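Local atomic coordinates of acarbose Kinase Mak1 (Uncultured bacterium, PDB entry 6WB4), a protein that probably inactivates the antidiabetic drug acarbose by phosphorylating it with ATP, as a carbohydrate kinase of the pfkB family. Residues Q23-V28 / G75-M80; L27-V32 / M160-Y165; H154-I159 / S176-L181; G197-F202 / R223-V228. All coordinates share one frame; numbering follows the deposited sequence.

Interaction 1 (Q23-V28 / G75-M80)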
# COMPACT_ATOMS: atom_id res chain seq x y z
N GLN B 23 -22.70 27.71 -7.25
CA GLN B 23 -21.56 28.20 -8.02
C GLN B 23 -20.24 27.89 -7.32
O GLN B 23 -20.13 28.00 -6.10
CB GLN B 23 -21.69 29.71 -8.25
CG GLN B 23 -20.58 30.31 -9.08
CD GLN B 23 -20.84 30.20 -10.58
OE1 GLN B 23 -21.91 29.75 -11.00
NE2 GLN B 23 -19.85 30.58 -11.39
N ALA B 24 -19.23 27.51 -8.10
CA ALA B 24 -17.93 27.20 -7.53
C ALA B 24 -16.92 28.23 -8.02
O ALA B 24 -16.96 28.67 -9.16
CB ALA B 24 -17.48 25.80 -7.92
N ASP B 25 -16.01 28.62 -7.14
CA ASP B 25 -14.92 29.50 -7.52
C ASP B 25 -13.88 28.73 -8.31
O ASP B 25 -13.39 29.19 -9.35
CB ASP B 25 -14.30 30.14 -6.28
CG ASP B 25 -15.26 31.08 -5.58
OD1 ASP B 25 -15.76 32.01 -6.25
OD2 ASP B 25 -15.54 30.87 -4.38
N VAL B 26 -13.52 27.55 -7.82
CA VAL B 26 -12.56 26.74 -8.52
C VAL B 26 -13.02 25.30 -8.70
O VAL B 26 -13.28 24.58 -7.72
CB VAL B 26 -11.21 26.74 -7.80
CG1 VAL B 26 -10.26 25.77 -8.48
CG2 VAL B 26 -10.63 28.14 -7.79
N LEU B 27 -13.14 24.88 -9.95
CA LEU B 27 -13.35 23.47 -10.24
C LEU B 27 -11.99 22.84 -10.55
O LEU B 27 -11.23 23.36 -11.35
CB LEU B 27 -14.31 23.30 -11.40
CG LEU B 27 -14.53 21.87 -11.90
CD1 LEU B 27 -15.08 20.95 -10.81
CD2 LEU B 27 -15.47 21.90 -13.08
N VAL B 28 -11.69 21.73 -9.87
CA VAL B 28 -10.49 20.95 -10.16
C VAL B 28 -10.89 19.75 -11.01
O VAL B 28 -11.85 19.06 -10.69
CB VAL B 28 -9.79 20.47 -8.87
CG1 VAL B 28 -8.49 19.72 -9.22
CG2 VAL B 28 -9.48 21.65 -7.96
N GLY B 75 -11.92 29.39 2.53
CA GLY B 75 -13.30 29.83 2.53
C GLY B 75 -13.85 30.13 1.15
O GLY B 75 -14.84 30.85 1.00
N ARG B 76 -13.22 29.57 0.13
CA ARG B 76 -13.76 29.63 -1.23
C ARG B 76 -14.37 28.29 -1.60
O ARG B 76 -14.01 27.26 -1.04
CB ARG B 76 -12.68 30.00 -2.24
CG ARG B 76 -12.48 31.48 -2.44
CD ARG B 76 -11.78 32.20 -1.28
NE ARG B 76 -11.32 33.50 -1.76
CZ ARG B 76 -10.57 34.36 -1.08
NH1 ARG B 76 -10.17 34.07 0.15
NH2 ARG B 76 -10.21 35.51 -1.64
N ALA B 77 -15.31 28.30 -2.54
CA ALA B 77 -15.99 27.07 -2.92
C ALA B 77 -15.23 26.32 -4.01
O ALA B 77 -15.18 26.77 -5.16
CB ALA B 77 -17.42 27.40 -3.39
N SER B 78 -14.64 25.19 -3.66
CA SER B 78 -13.97 24.36 -4.65
C SER B 78 -14.84 23.16 -4.97
O SER B 78 -15.79 22.87 -4.25
CB SER B 78 -12.60 23.89 -4.15
OG SER B 78 -12.73 23.06 -3.01
N ALA B 79 -14.53 22.47 -6.07
CA ALA B 79 -15.24 21.26 -6.46
C ALA B 79 -14.34 20.36 -7.28
O ALA B 79 -13.36 20.83 -7.87
CB ALA B 79 -16.50 21.60 -7.24
N MSE B 80 -14.66 19.08 -7.33
CA MSE B 80 -13.85 18.10 -8.06
C MSE B 80 -14.69 17.32 -9.07
O MSE B 80 -15.82 16.90 -8.78
CB MSE B 80 -13.16 17.12 -7.08
CG MSE B 80 -12.47 15.92 -7.75
SE MSE B 80 -10.75 16.35 -8.62
CE MSE B 80 -9.85 17.12 -7.07
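The D25 carboxylate is set beside its own backbone N (chi1 -66°), and this rotation carries OD2 to the backbone N of A77, past CB and CG of R76. Here two neighbouring parallel strands of the central sheet of the pfkB (ribokinase-like) fold begin. OD2 accepts the N-H of A77 at 3.2 Å, on the anti side of the carboxylate and only slightly out of its plane, while CB and CG of R76 cross it at a slant. The guanidinium of R76 leads off in another direction, to a salt bridge with D279. A77 answers with its own carbonyl: its O is shared by D25 N at 2.8 Å and V26 N at 3.2 Å, so three bonds join D25, V26 and A77 where the chain turns a corner at D25. Beyond it the regular parallel ladder takes over, with A79 N to V26 O at 3.0 Å and V28 N to A79 O at 2.8 Å, the latter almost straight. S78 OG turns instead to A68 O in helix 65-73. On one face of the sheet the CD1 branch of L27 rests 3.9 Å from A79 CB. On the other lie V28 and M80, the latter a selenomethionine. Its chain is bent at both chi2 and chi3 (76° and 56°), which turns the terminal methyl toward the neighbouring strand, where CE lies 3.6 Å from V28 CG1.

Interaction 2 (L27-V32 / M160-Y165)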
# COMPACT_ATOMS: atom_id res chain seq x y z
N LEU B 27 -13.14 24.88 -9.95
CA LEU B 27 -13.35 23.47 -10.24
C LEU B 27 -11.99 22.84 -10.55
O LEU B 27 -11.23 23.36 -11.35
CB LEU B 27 -14.31 23.30 -11.40
CG LEU B 27 -14.53 21.87 -11.90
CD1 LEU B 27 -15.08 20.95 -10.81
CD2 LEU B 27 -15.47 21.90 -13.08
N VAL B 28 -11.69 21.73 -9.87
CA VAL B 28 -10.49 20.95 -10.16
C VAL B 28 -10.89 19.75 -11.01
O VAL B 28 -11.85 19.06 -10.69
CB VAL B 28 -9.79 20.47 -8.87
CG1 VAL B 28 -8.49 19.72 -9.22
CG2 VAL B 28 -9.48 21.65 -7.96
N VAL B 29 -10.16 19.51 -12.09
CA VAL B 29 -10.50 18.42 -12.99
C VAL B 29 -9.43 17.33 -13.02
O VAL B 29 -8.34 17.55 -13.52
CB VAL B 29 -10.71 18.93 -14.43
CG1 VAL B 29 -10.96 17.77 -15.37
CG2 VAL B 29 -11.86 19.89 -14.49
N GLY B 30 -9.76 16.16 -12.47
CA GLY B 30 -8.88 15.01 -12.53
C GLY B 30 -7.78 14.95 -11.49
O GLY B 30 -7.51 15.93 -10.79
N GLY B 31 -7.15 13.77 -11.39
CA GLY B 31 -5.96 13.60 -10.58
C GLY B 31 -6.09 12.86 -9.26
O GLY B 31 -5.09 12.50 -8.65
N VAL B 32 -7.32 12.61 -8.82
CA VAL B 32 -7.50 12.00 -7.51
C VAL B 32 -7.12 10.53 -7.52
O VAL B 32 -7.33 9.80 -8.51
CB VAL B 32 -8.96 12.17 -7.00
CG1 VAL B 32 -9.91 11.21 -7.69
CG2 VAL B 32 -9.01 11.96 -5.49
N MSE B 160 -4.24 14.79 -16.35
CA MSE B 160 -4.78 13.53 -16.84
C MSE B 160 -4.83 13.66 -18.35
O MSE B 160 -5.01 14.76 -18.88
CB MSE B 160 -6.17 13.23 -16.28
CG MSE B 160 -6.26 12.89 -14.79
SE MSE B 160 -4.74 11.96 -13.97
CE MSE B 160 -3.74 13.53 -13.37
N ASN B 161 -4.68 12.54 -19.05
CA ASN B 161 -4.56 12.57 -20.50
C ASN B 161 -5.83 13.05 -21.19
O ASN B 161 -5.77 13.77 -22.19
CB ASN B 161 -4.18 11.19 -21.02
CG ASN B 161 -3.86 11.19 -22.50
OD1 ASN B 161 -3.41 12.19 -23.06
ND2 ASN B 161 -4.08 10.05 -23.15
N TRP B 162 -6.98 12.67 -20.64
CA TRP B 162 -8.26 13.08 -21.21
C TRP B 162 -8.59 14.52 -20.82
O TRP B 162 -9.42 15.18 -21.46
CB TRP B 162 -9.39 12.14 -20.76
CG TRP B 162 -9.46 11.94 -19.27
CD1 TRP B 162 -8.89 10.92 -18.56
CD2 TRP B 162 -10.15 12.76 -18.31
NE1 TRP B 162 -9.17 11.06 -17.23
CE2 TRP B 162 -9.94 12.17 -17.05
CE3 TRP B 162 -10.92 13.92 -18.41
CZ2 TRP B 162 -10.48 12.72 -15.88
CZ3 TRP B 162 -11.45 14.46 -17.25
CH2 TRP B 162 -11.22 13.86 -15.99
N ALA B 163 -7.94 15.02 -19.77
CA ALA B 163 -8.25 16.34 -19.24
C ALA B 163 -7.84 17.46 -20.21
O ALA B 163 -8.29 18.60 -20.08
CB ALA B 163 -7.59 16.53 -17.89
N ARG B 164 -6.97 17.14 -21.17
CA ARG B 164 -6.61 18.12 -22.19
C ARG B 164 -7.86 18.65 -22.91
O ARG B 164 -7.91 19.81 -23.31
CB ARG B 164 -5.61 17.52 -23.20
CG ARG B 164 -6.15 16.38 -24.07
CD ARG B 164 -5.06 15.71 -24.92
NE ARG B 164 -4.03 15.05 -24.11
CZ ARG B 164 -2.80 15.51 -23.95
NH1 ARG B 164 -2.43 16.62 -24.57
NH2 ARG B 164 -1.92 14.86 -23.19
N TYR B 165 -8.89 17.80 -23.03
CA TYR B 165 -10.10 18.19 -23.74
C TYR B 165 -11.03 19.00 -22.83
O TYR B 165 -11.81 19.83 -23.30
CB TYR B 165 -10.83 16.95 -24.27
CG TYR B 165 -9.96 16.06 -25.12
CD1 TYR B 165 -9.57 16.44 -26.39
CD2 TYR B 165 -9.52 14.84 -24.64
CE1 TYR B 165 -8.75 15.62 -27.16
CE2 TYR B 165 -8.71 14.01 -25.40
CZ TYR B 165 -8.33 14.41 -26.66
OH TYR B 165 -7.53 13.58 -27.41
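N161 OD1 receives both NE and NH2 of R164, each at 3.1 Å, in a turn whose other residues M160, W162 and A163 pack against V29, G30 and G31. R164 approaches side-on, and its NE also meets the carbonyl O of N161 at 2.9 Å. The grip is extended outside the turn, since N161 ND2 bonds to F136 O and R164 forms a salt bridge with D193. The turn leads from strand 152-157 into helix 163-172 and lies over the end of strand 24-29, next to the sugar-binding site of the pfkB fold. In M160, a selenomethionine, CG stands anti to the carbonyl carbon (chi1 -70°), which turns the chain onto the glycines: CE lies 3.6 Å from G31 CA, and CG 4.1 Å from G30 CA. M160 also faces the bound sugar, its side chain about 4 Å from a glucose unit. CB of M160 and CB of A163 lie over one face of the W162 indole, toward its rim, while CZ3 of that ring reaches V29 CG1 at 3.8 Å. Polar groups thus hold the turn together on its own side, and what meets V29 and the two glycines that follow the strand is van der Waals contact, with no hydrogen bond across.

Interaction 3 (H154-I159 / S176-L181). With AC1 (4,6-dideoxy-4-{[(1S,4R,5S,6S)-4,5,6-trihydroxy-3-(hydroxymethyl)cyclohex-2-en-1-yl]amino}-alpha-D-glucopyranose), chain D.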
# COMPACT_ATOMS: atom_id res chain seq x y z
N HIS B 154 -13.62 29.35 -12.20
CA HIS B 154 -12.29 29.03 -12.68
C HIS B 154 -12.10 27.51 -12.69
O HIS B 154 -12.65 26.80 -11.85
CB HIS B 154 -11.24 29.70 -11.79
CG HIS B 154 -9.83 29.33 -12.13
ND1 HIS B 154 -9.05 30.08 -12.99
CD2 HIS B 154 -9.06 28.28 -11.75
CE1 HIS B 154 -7.86 29.52 -13.10
NE2 HIS B 154 -7.84 28.42 -12.37
N VAL B 155 -11.33 27.01 -13.65
CA VAL B 155 -11.15 25.59 -13.82
C VAL B 155 -9.66 25.23 -13.80
O VAL B 155 -8.90 25.65 -14.68
CB VAL B 155 -11.81 25.11 -15.13
CG1 VAL B 155 -11.57 23.62 -15.34
CG2 VAL B 155 -13.30 25.42 -15.11
N HIS B 156 -9.25 24.48 -12.78
CA HIS B 156 -7.86 24.03 -12.66
C HIS B 156 -7.75 22.60 -13.14
O HIS B 156 -8.50 21.72 -12.71
CB HIS B 156 -7.36 24.15 -11.23
CG HIS B 156 -5.94 23.71 -11.05
ND1 HIS B 156 -4.87 24.47 -11.44
CD2 HIS B 156 -5.43 22.57 -10.53
CE1 HIS B 156 -3.75 23.83 -11.15
NE2 HIS B 156 -4.06 22.67 -10.60
N VAL B 157 -6.84 22.36 -14.07
CA VAL B 157 -6.84 21.09 -14.77
C VAL B 157 -5.58 20.28 -14.52
O VAL B 157 -4.47 20.67 -14.92
CB VAL B 157 -7.02 21.31 -16.28
CG1 VAL B 157 -6.86 20.02 -17.03
CG2 VAL B 157 -8.37 21.94 -16.57
N SER B 158 -5.76 19.14 -13.85
CA SER B 158 -4.68 18.19 -13.62
C SER B 158 -4.33 17.55 -14.95
O SER B 158 -5.19 17.45 -15.83
CB SER B 158 -5.08 17.14 -12.57
OG SER B 158 -5.44 17.74 -11.33
N ILE B 159 -3.08 17.12 -15.09
CA ILE B 159 -2.62 16.61 -16.37
C ILE B 159 -2.98 15.14 -16.59
O ILE B 159 -2.13 14.33 -16.98
CB ILE B 159 -1.09 16.81 -16.54
CG1 ILE B 159 -0.29 16.23 -15.37
CG2 ILE B 159 -0.77 18.29 -16.72
CD1 ILE B 159 1.20 16.53 -15.44
N SER B 176 -11.51 31.19 -16.96
CA SER B 176 -10.06 31.26 -16.79
C SER B 176 -9.59 29.87 -16.35
O SER B 176 -10.30 29.14 -15.64
CB SER B 176 -9.65 32.31 -15.76
OG SER B 176 -10.18 32.00 -14.49
N THR B 177 -8.40 29.50 -16.79
CA THR B 177 -7.91 28.16 -16.59
C THR B 177 -6.52 28.18 -15.98
O THR B 177 -5.78 29.15 -16.14
CB THR B 177 -7.91 27.38 -17.92
OG1 THR B 177 -7.22 28.15 -18.93
CG2 THR B 177 -9.34 27.15 -18.40
N SER B 178 -6.19 27.12 -15.25
CA SER B 178 -4.84 26.94 -14.74
C SER B 178 -4.45 25.47 -14.86
O SER B 178 -5.32 24.62 -15.09
CB SER B 178 -4.73 27.42 -13.29
OG SER B 178 -5.58 26.68 -12.43
N THR B 179 -3.16 25.19 -14.74
CA THR B 179 -2.68 23.81 -14.71
C THR B 179 -1.31 23.74 -14.06
O THR B 179 -0.56 24.72 -14.05
CB THR B 179 -2.59 23.19 -16.13
OG1 THR B 179 -2.27 21.80 -16.03
CG2 THR B 179 -1.50 23.89 -16.96
N ASP B 180 -0.97 22.57 -13.52
CA ASP B 180 0.32 22.39 -12.87
C ASP B 180 1.11 21.31 -13.61
O ASP B 180 0.81 20.13 -13.49
CB ASP B 180 0.13 22.02 -11.40
CG ASP B 180 1.43 22.04 -10.61
OD1 ASP B 180 2.51 22.09 -11.23
OD2 ASP B 180 1.36 22.00 -9.37
N LEU B 181 2.12 21.73 -14.35
CA LEU B 181 2.87 20.81 -15.21
C LEU B 181 3.81 19.91 -14.41
O LEU B 181 4.32 18.92 -14.93
CB LEU B 181 3.68 21.61 -16.23
CG LEU B 181 2.79 22.45 -17.15
CD1 LEU B 181 3.63 23.17 -18.16
CD2 LEU B 181 1.80 21.54 -17.86
C1 AC1 D . 3.27 13.93 -13.99
O2 AC1 D . 5.67 13.56 -13.93
C2 AC1 D . 4.55 14.02 -13.17
C4A AC1 D . 3.93 12.69 -6.20
C3 AC1 D . 4.44 13.23 -11.87
O3 AC1 D . 5.54 13.63 -11.03
C4 AC1 D . 3.12 13.47 -11.13
N4A AC1 D . 2.87 12.36 -10.22
C5 AC1 D . 1.91 13.64 -12.05
O5 AC1 D . 2.19 14.43 -13.20
C6 AC1 D . 0.76 14.33 -11.31
C1B AC1 D . 3.63 12.24 -8.99
C2B AC1 D . 2.93 11.30 -7.99
O2B AC1 D . 1.70 10.81 -8.53
C3B AC1 D . 2.67 11.96 -6.63
O3B AC1 D . 2.28 10.97 -5.66
O4 AC1 D . 3.85 13.13 -4.84
C5B AC1 D . 3.98 13.86 -7.12
C7B AC1 D . 3.90 13.63 -8.43
C6B AC1 D . 4.08 15.28 -6.62
O6B AC1 D . 3.11 16.07 -7.33
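Two imidazoles, H154 and H156, point from the same face of strand 152-157 toward one hydroxyl, S178 OG, on the parallel strand beside it. Both histidines have CG anti to the backbone N (chi1 175° and 180°), which leans the rings across to the neighbour. H156 hydrogen-bonds through ND1 to S178 OG and H154 through NE2 at 2.9 Å, and the hydroxyl lies near the plane of each ring, at its edge. The other nitrogen of H154, ND1, hydrogen-bonds to S176 OG at 2.7 Å, so that this imidazole spans two serines standing two residues apart on the strand. Beneath them runs the parallel ladder: V155 N to S176 O, S178 N to V155 O, and V157 N to S178 O at 2.9 Å. Further along, the T179 hydroxyl donates to V157 O at 2.7 Å, almost straight in line with the carbonyl. The strands then separate. I159 crosses T179 at about a right angle, packs CG2 on L181 CD2 at 4.3 Å, and turns CD1 to the AC1 unit of the bound glycan, 3.2 Å from its ring oxygen O5. I159 thereby belongs to the sugar pocket. The two strands and helix 163-172 form a beta-alpha-beta crossover. That helix covers V157 and T177, helix 265-280 packs on H154, H156 and S178, and strand 200-204 follows in the sheet, its Y200 ring lying parallel to that of H154.

Interaction 4 (G197-F202 / R223-V228)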
# COMPACT_ATOMS: atom_id res chain seq x y z
N GLY B 197 -2.18 25.73 -23.40
CA GLY B 197 -3.63 25.84 -23.39
C GLY B 197 -4.24 26.51 -22.18
O GLY B 197 -5.45 26.77 -22.17
N ALA B 198 -3.44 26.79 -21.15
CA ALA B 198 -4.00 27.37 -19.93
C ALA B 198 -3.60 28.82 -19.75
O ALA B 198 -2.54 29.25 -20.21
CB ALA B 198 -3.58 26.54 -18.71
N ASP B 199 -4.44 29.57 -19.05
CA ASP B 199 -4.21 30.98 -18.80
C ASP B 199 -3.11 31.16 -17.76
O ASP B 199 -2.25 32.03 -17.89
CB ASP B 199 -5.50 31.68 -18.35
CG ASP B 199 -6.61 31.59 -19.40
OD1 ASP B 199 -6.37 31.98 -20.56
OD2 ASP B 199 -7.72 31.10 -19.08
N TYR B 200 -3.15 30.36 -16.69
CA TYR B 200 -2.14 30.45 -15.65
C TYR B 200 -1.39 29.13 -15.57
O TYR B 200 -1.96 28.11 -15.21
CB TYR B 200 -2.77 30.79 -14.29
CG TYR B 200 -3.95 31.73 -14.36
CD1 TYR B 200 -3.91 32.89 -15.14
CD2 TYR B 200 -5.12 31.46 -13.66
CE1 TYR B 200 -4.99 33.74 -15.21
CE2 TYR B 200 -6.21 32.32 -13.73
CZ TYR B 200 -6.14 33.45 -14.51
OH TYR B 200 -7.22 34.30 -14.59
N VAL B 201 -0.11 29.16 -15.91
CA VAL B 201 0.68 27.93 -15.96
C VAL B 201 1.63 27.84 -14.77
O VAL B 201 2.36 28.79 -14.47
CB VAL B 201 1.49 27.84 -17.27
CG1 VAL B 201 2.39 26.59 -17.29
CG2 VAL B 201 0.57 27.89 -18.49
N PHE B 202 1.61 26.70 -14.09
CA PHE B 202 2.53 26.43 -12.99
C PHE B 202 3.42 25.26 -13.39
O PHE B 202 2.94 24.28 -13.97
CB PHE B 202 1.78 26.12 -11.69
CG PHE B 202 0.89 27.23 -11.21
CD1 PHE B 202 -0.41 27.36 -11.69
CD2 PHE B 202 1.35 28.17 -10.28
CE1 PHE B 202 -1.23 28.39 -11.24
CE2 PHE B 202 0.53 29.20 -9.84
CZ PHE B 202 -0.76 29.31 -10.32
N ARG B 223 -1.38 30.41 -24.82
CA ARG B 223 -2.21 31.55 -24.41
C ARG B 223 -1.92 32.06 -23.01
O ARG B 223 -2.61 32.96 -22.53
CB ARG B 223 -3.69 31.17 -24.50
CG ARG B 223 -4.08 30.06 -23.54
CD ARG B 223 -5.57 29.77 -23.58
NE ARG B 223 -6.36 30.84 -22.98
CZ ARG B 223 -7.13 31.67 -23.68
NH1 ARG B 223 -7.21 31.53 -25.00
NH2 ARG B 223 -7.81 32.63 -23.08
N ALA B 224 -0.90 31.51 -22.36
CA ALA B 224 -0.59 31.84 -20.97
C ALA B 224 -0.35 33.33 -20.77
O ALA B 224 0.29 33.97 -21.61
CB ALA B 224 0.62 31.05 -20.49
N GLN B 225 -0.89 33.87 -19.69
CA GLN B 225 -0.66 35.27 -19.33
C GLN B 225 0.61 35.40 -18.52
O GLN B 225 1.28 36.43 -18.54
CB GLN B 225 -1.84 35.83 -18.54
CG GLN B 225 -3.15 35.88 -19.31
CD GLN B 225 -4.32 36.18 -18.40
OE1 GLN B 225 -4.15 36.71 -17.31
NE2 GLN B 225 -5.52 35.84 -18.85
N PHE B 226 0.94 34.34 -17.78
CA PHE B 226 2.21 34.28 -17.06
C PHE B 226 2.60 32.84 -16.77
O PHE B 226 1.79 31.93 -16.90
CB PHE B 226 2.12 35.09 -15.76
CG PHE B 226 0.88 34.82 -14.95
CD1 PHE B 226 0.85 33.78 -14.04
CD2 PHE B 226 -0.24 35.62 -15.10
CE1 PHE B 226 -0.29 33.53 -13.30
CE2 PHE B 226 -1.38 35.37 -14.36
CZ PHE B 226 -1.40 34.33 -13.46
N VAL B 227 3.86 32.63 -16.37
CA VAL B 227 4.32 31.29 -16.03
C VAL B 227 4.98 31.32 -14.66
O VAL B 227 5.92 32.08 -14.43
CB VAL B 227 5.32 30.74 -17.06
CG1 VAL B 227 5.90 29.42 -16.58
CG2 VAL B 227 4.65 30.56 -18.42
N VAL B 228 4.47 30.51 -13.75
CA VAL B 228 5.05 30.44 -12.42
C VAL B 228 5.94 29.22 -12.26
O VAL B 228 5.47 28.08 -12.32
CB VAL B 228 3.97 30.41 -11.34
CG1 VAL B 228 4.61 30.35 -9.96
CG2 VAL B 228 3.05 31.62 -11.47
O HOH W 1 -4.68 33.85 -21.21
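A beta-alpha-beta unit, strand 200-204, helix 211-221 and strand 226-230, brings D199 and R223 together just ahead of its two parallel strands. R223 meets D199 side-on, with NE at 2.7 Å and NH2 at 3.0 Å from the single oxygen OD1. NH2 uses the syn lone pair, whereas NE comes from above the carboxylate plane, the two flat groups being turned 73° apart. A water also donates to D199 OD1, and it donates to R223 O and accepts from Q225 NE2 at 3.2 Å. The other oxygen, OD2, takes the N-H of T177 on the adjoining strand, so the carboxylate ties three consecutive strand starts of the sheet in this ribokinase-like fold. Q225 N bonds to D199 O at 2.9 Å, and V228 N to V201 O at 2.8 Å; the V201 N to F226 O bond between them is weak. F226 CG sits between its backbone N and carbonyl carbon (chi1 46°), which brings CZ beside Y200; the two rings are nearly parallel (7°) but displaced, centroids 5.2 Å apart, with little overlap. Y277 of helix 265-280 meets both edge-to-face. Q225 OE1 sits at the Y200 ring edge. Farther on, F202 runs alongside V228, CD2 to CB 3.6 Å, and meets F273 of the same helix edge-to-face.

From the N terminus, strand 24-29 starts both interaction 1 and interaction 2. Interaction 1 closes the shorter loop, of 46 residues that include helix 65-73, and pairs the strand with 78-84. Interaction 2 closes 127 residues, joining the strand's end to the turn before helix 163-172, and the loop of interaction 1 nests largely within it. Interaction 3 crosses interaction 2, their segments alternating along the chain, and closes the beta-alpha-beta unit 152-180. Interaction 4 follows in series and closes the next unit, 200-230. Probable backbone bonds of L27 to H154 and H156 join interactions 1 and 3, and L181 N to F202 O joins 3 and 4, giving six successive parallel strands, from 78-84 to 226-230.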